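Peroxiredoxin (Clostridioides difficile, PDB 6TSB) is a bifunctional spore coat protein whose chitinase domain, the part in this entry, hydrolyses chitin, while its peroxiredoxin domain probably reduces peroxides. Local coordinates at residues V177-S189 with Y235-A247. Sequence-based numbering, arbitrary orientation.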
loop_
_atom_site.group_PDB
_atom_site.type_symbol
_atom_site.label_atom_id
_atom_site.label_comp_id
_atom_site.label_asym_id
_atom_site.label_seq_id
_atom_site.Cartn_x
_atom_site.Cartn_y
_atom_site.Cartn_z
ATOM N N VAL A 177 -5.424 20.873 28.814
ATOM C CA VAL A 177 -4.075 20.545 29.315
ATOM C C VAL A 177 -3.540 19.571 28.291
ATOM O O VAL A 177 -4.293 18.685 27.893
ATOM C CB VAL A 177 -4.198 19.925 30.714
ATOM C CG1 VAL A 177 -2.926 19.207 31.146
ATOM C CG2 VAL A 177 -4.623 20.981 31.723
ATOM N N ALA A 178 -2.322 19.794 27.842
ATOM C CA ALA A 178 -1.574 18.878 26.971
ATOM C C ALA A 178 -0.764 17.977 27.883
ATOM O O ALA A 178 -0.007 18.540 28.701
ATOM C CB ALA A 178 -0.661 19.650 26.041
ATOM N N GLY A 179 -0.918 16.659 27.731
ATOM C CA GLY A 179 -0.122 15.664 28.467
ATOM C C GLY A 179 -0.097 14.304 27.793
ATOM O O GLY A 179 -0.663 14.169 26.712
ATOM N N THR A 180 0.601 13.349 28.405
ATOM C CA THR A 180 0.722 11.959 27.925
ATOM C C THR A 180 -0.137 11.083 28.827
ATOM O O THR A 180 -0.725 11.612 29.804
ATOM C CB THR A 180 2.186 11.528 27.891
ATOM O OG1 THR A 180 2.586 11.364 29.248
ATOM C CG2 THR A 180 3.072 12.531 27.186
ATOM N N GLY A 181 -0.254 9.809 28.465
ATOM C CA GLY A 181 -1.033 8.815 29.215
ATOM C C GLY A 181 -0.112 7.783 29.824
ATOM O O GLY A 181 -0.625 6.741 30.256
ATOM N N ASP A 182 1.196 8.025 29.835
ATOM C CA ASP A 182 2.148 7.013 30.361
ATOM C C ASP A 182 2.093 7.027 31.898
ATOM O O ASP A 182 1.460 7.956 32.467
ATOM C CB ASP A 182 3.537 7.172 29.744
ATOM C CG ASP A 182 4.422 8.245 30.345
ATOM O OD1 ASP A 182 3.915 9.074 31.107
ATOM O OD2 ASP A 182 5.625 8.226 30.042
ATOM N N ARG A 183 2.692 6.004 32.518
ATOM C CA ARG A 183 2.589 5.693 33.970
ATOM C C ARG A 183 3.199 6.849 34.765
ATOM O O ARG A 183 2.521 7.350 35.658
ATOM C CB ARG A 183 3.301 4.372 34.306
ATOM C CG ARG A 183 2.629 3.118 33.751
ATOM C CD ARG A 183 1.481 2.487 34.546
ATOM N NE ARG A 183 0.799 1.450 33.770
ATOM C CZ ARG A 183 1.291 0.240 33.485
ATOM N NH1 ARG A 183 2.483 -0.133 33.921
ATOM N NH2 ARG A 183 0.581 -0.603 32.756
ATOM N N GLY A 184 4.443 7.212 34.448
ATOM C CA GLY A 184 5.162 8.370 35.007
ATOM C C GLY A 184 4.293 9.618 35.088
ATOM O O GLY A 184 4.335 10.270 36.146
ATOM N N TYR A 185 3.548 9.962 34.026
ATOM C CA TYR A 185 2.722 11.200 33.969
ATOM C C TYR A 185 1.543 11.033 34.942
ATOM O O TYR A 185 1.176 11.997 35.647
ATOM C CB TYR A 185 2.286 11.565 32.534
ATOM C CG TYR A 185 1.524 12.872 32.422
ATOM C CD1 TYR A 185 0.172 12.933 32.727
ATOM C CD2 TYR A 185 2.143 14.063 32.046
ATOM C CE1 TYR A 185 -0.531 14.125 32.676
ATOM C CE2 TYR A 185 1.444 15.266 31.978
ATOM C CZ TYR A 185 0.112 15.297 32.317
ATOM O OH TYR A 185 -0.605 16.447 32.286
ATOM N N ILE A 186 0.943 9.850 35.015
ATOM C CA ILE A 186 -0.278 9.682 35.850
ATOM C C ILE A 186 0.083 9.749 37.338
ATOM O O ILE A 186 -0.752 10.299 38.108
ATOM C CB ILE A 186 -1.042 8.413 35.468
ATOM C CG1 ILE A 186 -1.694 8.620 34.100
ATOM C CG2 ILE A 186 -2.073 8.049 36.539
ATOM C CD1 ILE A 186 -1.649 7.417 33.234
ATOM N N ASN A 187 1.262 9.254 37.711
ATOM C CA ASN A 187 1.718 9.112 39.121
ATOM C C ASN A 187 2.555 10.316 39.589
ATOM O O ASN A 187 2.555 10.544 40.801
ATOM C CB ASN A 187 2.537 7.827 39.325
ATOM C CG ASN A 187 1.748 6.563 39.030
ATOM O OD1 ASN A 187 0.541 6.471 39.284
ATOM N ND2 ASN A 187 2.423 5.591 38.440
ATOM N N SER A 188 3.275 11.015 38.700
ATOM C CA SER A 188 4.315 12.023 39.049
ATOM C C SER A 188 4.089 13.412 38.425
ATOM O O SER A 188 4.873 14.326 38.783
ATOM C CB SER A 188 5.666 11.523 38.653
ATOM O OG SER A 188 5.916 10.288 39.288
ATOM N N SER A 189 3.131 13.587 37.505
ATOM C CA SER A 189 2.903 14.887 36.821
ATOM C C SER A 189 1.516 15.432 37.150
ATOM O O SER A 189 1.437 16.581 37.513
ATOM C CB SER A 189 3.139 14.803 35.343
ATOM O OG SER A 189 4.494 14.470 35.107
ATOM N N TYR A 235 4.838 1.670 25.427
ATOM C CA TYR A 235 4.304 2.862 24.717
ATOM C C TYR A 235 3.383 2.439 23.570
ATOM O O TYR A 235 3.825 1.788 22.610
ATOM C CB TYR A 235 5.440 3.762 24.228
ATOM C CG TYR A 235 6.160 4.473 25.343
ATOM C CD1 TYR A 235 7.175 3.848 26.053
ATOM C CD2 TYR A 235 5.806 5.761 25.706
ATOM C CE1 TYR A 235 7.831 4.497 27.086
ATOM C CE2 TYR A 235 6.450 6.422 26.736
ATOM C CZ TYR A 235 7.464 5.785 27.431
ATOM O OH TYR A 235 8.093 6.435 28.450
ATOM N N SER A 236 2.125 2.854 23.676
ATOM C CA SER A 236 1.083 2.704 22.638
ATOM C C SER A 236 -0.055 3.710 22.889
ATOM O O SER A 236 -0.361 4.011 24.089
ATOM C CB SER A 236 0.580 1.285 22.640
ATOM O OG SER A 236 -0.648 1.202 23.341
ATOM N N VAL A 237 -0.717 4.193 21.838
ATOM C CA VAL A 237 -1.827 5.180 22.009
ATOM C C VAL A 237 -2.872 4.561 22.937
ATOM O O VAL A 237 -3.253 5.231 23.900
ATOM C CB VAL A 237 -2.463 5.621 20.678
ATOM C CG1 VAL A 237 -3.694 6.472 20.898
ATOM C CG2 VAL A 237 -1.452 6.323 19.768
ATOM N N ASP A 238 -3.293 3.323 22.653
ATOM C CA ASP A 238 -4.420 2.623 23.330
ATOM C C ASP A 238 -4.153 2.536 24.836
ATOM O O ASP A 238 -5.084 2.797 25.609
ATOM C CB ASP A 238 -4.638 1.220 22.740
ATOM C CG ASP A 238 -5.561 0.287 23.522
ATOM O OD1 ASP A 238 -6.807 0.542 23.596
ATOM O OD2 ASP A 238 -5.028 -0.687 24.047
ATOM N N ALA A 239 -2.952 2.127 25.227
ATOM C CA ALA A 239 -2.539 2.037 26.646
ATOM C C ALA A 239 -2.579 3.433 27.320
ATOM O O ALA A 239 -2.818 3.489 28.550
ATOM C CB ALA A 239 -1.174 1.393 26.736
ATOM N N MET A 240 -2.350 4.528 26.573
ATOM C CA MET A 240 -2.372 5.908 27.136
ATOM C C MET A 240 -3.813 6.325 27.341
ATOM O O MET A 240 -4.133 6.867 28.428
ATOM C CB MET A 240 -1.668 6.921 26.237
ATOM C CG MET A 240 -0.191 6.801 26.361
ATOM S SD MET A 240 0.665 8.208 25.636
ATOM C CE MET A 240 2.334 7.630 25.922
ATOM N N VAL A 241 -4.682 5.985 26.399
ATOM C CA VAL A 241 -6.133 6.273 26.570
ATOM C C VAL A 241 -6.697 5.467 27.753
ATOM O O VAL A 241 -7.480 6.023 28.532
ATOM C CB VAL A 241 -6.905 5.973 25.291
ATOM C CG1 VAL A 241 -8.364 6.345 25.459
ATOM C CG2 VAL A 241 -6.276 6.682 24.108
ATOM N N ARG A 242 -6.329 4.193 27.873
ATOM C CA ARG A 242 -6.858 3.314 28.954
ATOM C C ARG A 242 -6.289 3.781 30.302
ATOM O O ARG A 242 -7.079 3.873 31.246
ATOM C CB ARG A 242 -6.524 1.836 28.695
ATOM C CG ARG A 242 -7.168 1.246 27.443
ATOM C CD ARG A 242 -8.643 1.587 27.243
ATOM N NE ARG A 242 -9.115 1.018 25.993
ATOM C CZ ARG A 242 -10.276 1.292 25.416
ATOM N NH1 ARG A 242 -11.116 2.154 25.975
ATOM N NH2 ARG A 242 -10.575 0.705 24.260
ATOM N N ASN A 243 -4.974 4.042 30.382
ATOM C CA ASN A 243 -4.324 4.576 31.602
ATOM C C ASN A 243 -5.048 5.842 32.076
ATOM O O ASN A 243 -5.400 5.917 33.283
ATOM C CB ASN A 243 -2.844 4.823 31.354
ATOM C CG ASN A 243 -2.042 3.550 31.236
ATOM O OD1 ASN A 243 -2.485 2.463 31.624
ATOM N ND2 ASN A 243 -0.826 3.692 30.751
ATOM N N LEU A 244 -5.307 6.803 31.179
ATOM C CA LEU A 244 -6.007 8.058 31.567
ATOM C C LEU A 244 -7.431 7.737 32.031
ATOM O O LEU A 244 -7.907 8.396 32.983
ATOM C CB LEU A 244 -6.023 9.054 30.406
ATOM C CG LEU A 244 -4.676 9.692 30.076
ATOM C CD1 LEU A 244 -4.743 10.407 28.754
ATOM C CD2 LEU A 244 -4.220 10.660 31.157
ATOM N N GLU A 245 -8.111 6.794 31.378
ATOM C CA GLU A 245 -9.550 6.493 31.662
ATOM C C GLU A 245 -9.698 5.875 33.064
ATOM O O GLU A 245 -10.639 6.263 33.776
ATOM C CB GLU A 245 -10.132 5.568 30.593
ATOM C CG GLU A 245 -10.551 6.314 29.327
ATOM C CD GLU A 245 -10.971 5.415 28.178
ATOM O OE1 GLU A 245 -10.458 4.274 28.098
ATOM O OE2 GLU A 245 -11.810 5.852 27.389
ATOM N N ASN A 246 -8.774 4.977 33.428
ATOM C CA ASN A 246 -8.766 4.190 34.684
ATOM C C ASN A 246 -8.275 5.055 35.856
ATOM O O ASN A 246 -8.691 4.729 37.008
ATOM C CB ASN A 246 -7.922 2.925 34.524
ATOM C CG ASN A 246 -8.614 1.895 33.662
ATOM O OD1 ASN A 246 -9.838 1.833 33.644
ATOM N ND2 ASN A 246 -7.833 1.113 32.938
ATOM N N ALA A 247 -7.446 6.091 35.584
ATOM C CA ALA A 247 -7.032 7.140 36.558
ATOM C C ALA A 247 -8.121 8.231 36.709
ATOM O O ALA A 247 -7.942 9.166 37.520
ATOM C CB ALA A 247 -5.673 7.695 36.183
#
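Gly181 sits against one side of helix 237-246, and two hydrogen bonds hold its backbone there. Asn243 ND2 donates to Gly181 O at 3.1 Å. The carbonyl oxygen lies in the plane of the Asn243 amide, and the N-H...O angle is 155°. The second bond is weak: Gly181 N points at the sulfur of Met240, with 3.4 Å between N and SD.

Apolar packing lies beside these bonds. The Met240 chain is extended beyond CG (chi3 -177°), which carries it along the loop from Gly181 to Asp182. Its CG lies 3.6 Å from Gly181 CA, and its CE reaches Asp182 CB. Leu244 CG meets Gly181 CA at 3.8 Å. Gly181 has no CB to meet Met240 O and Leu244 CG, so the loop can lie close. Further along, the Ile186 side chain crosses that of Asn243 at about a right angle, and its CD1 touches Asn243 CB at 3.4 Å. Ile186 CG2 packs on Ala247 CB at 3.6 Å. Ile192 of helix 192-195 touches Ile186, Leu244 and Ala247.

Polar groups lie at both helix starts. Asp182 is the N-cap of helix 183-188, and its OD1 accepts from Tyr185 N at 3.1 Å. Ser236 OG caps helix 237-246 by accepting from Ala239 N. Asp238 of this helix is hydrogen-bonded to Tyr320 of the second subunit.

The two helix axes run nearly parallel, 18° apart and 10.4 Å at closest approach. Here the loop after strand 174-179 meets helix 237-246, which follows the neighbouring parallel strand 201-204: two successive beta-alpha elements of the glycoside hydrolase family 18 TIM barrel.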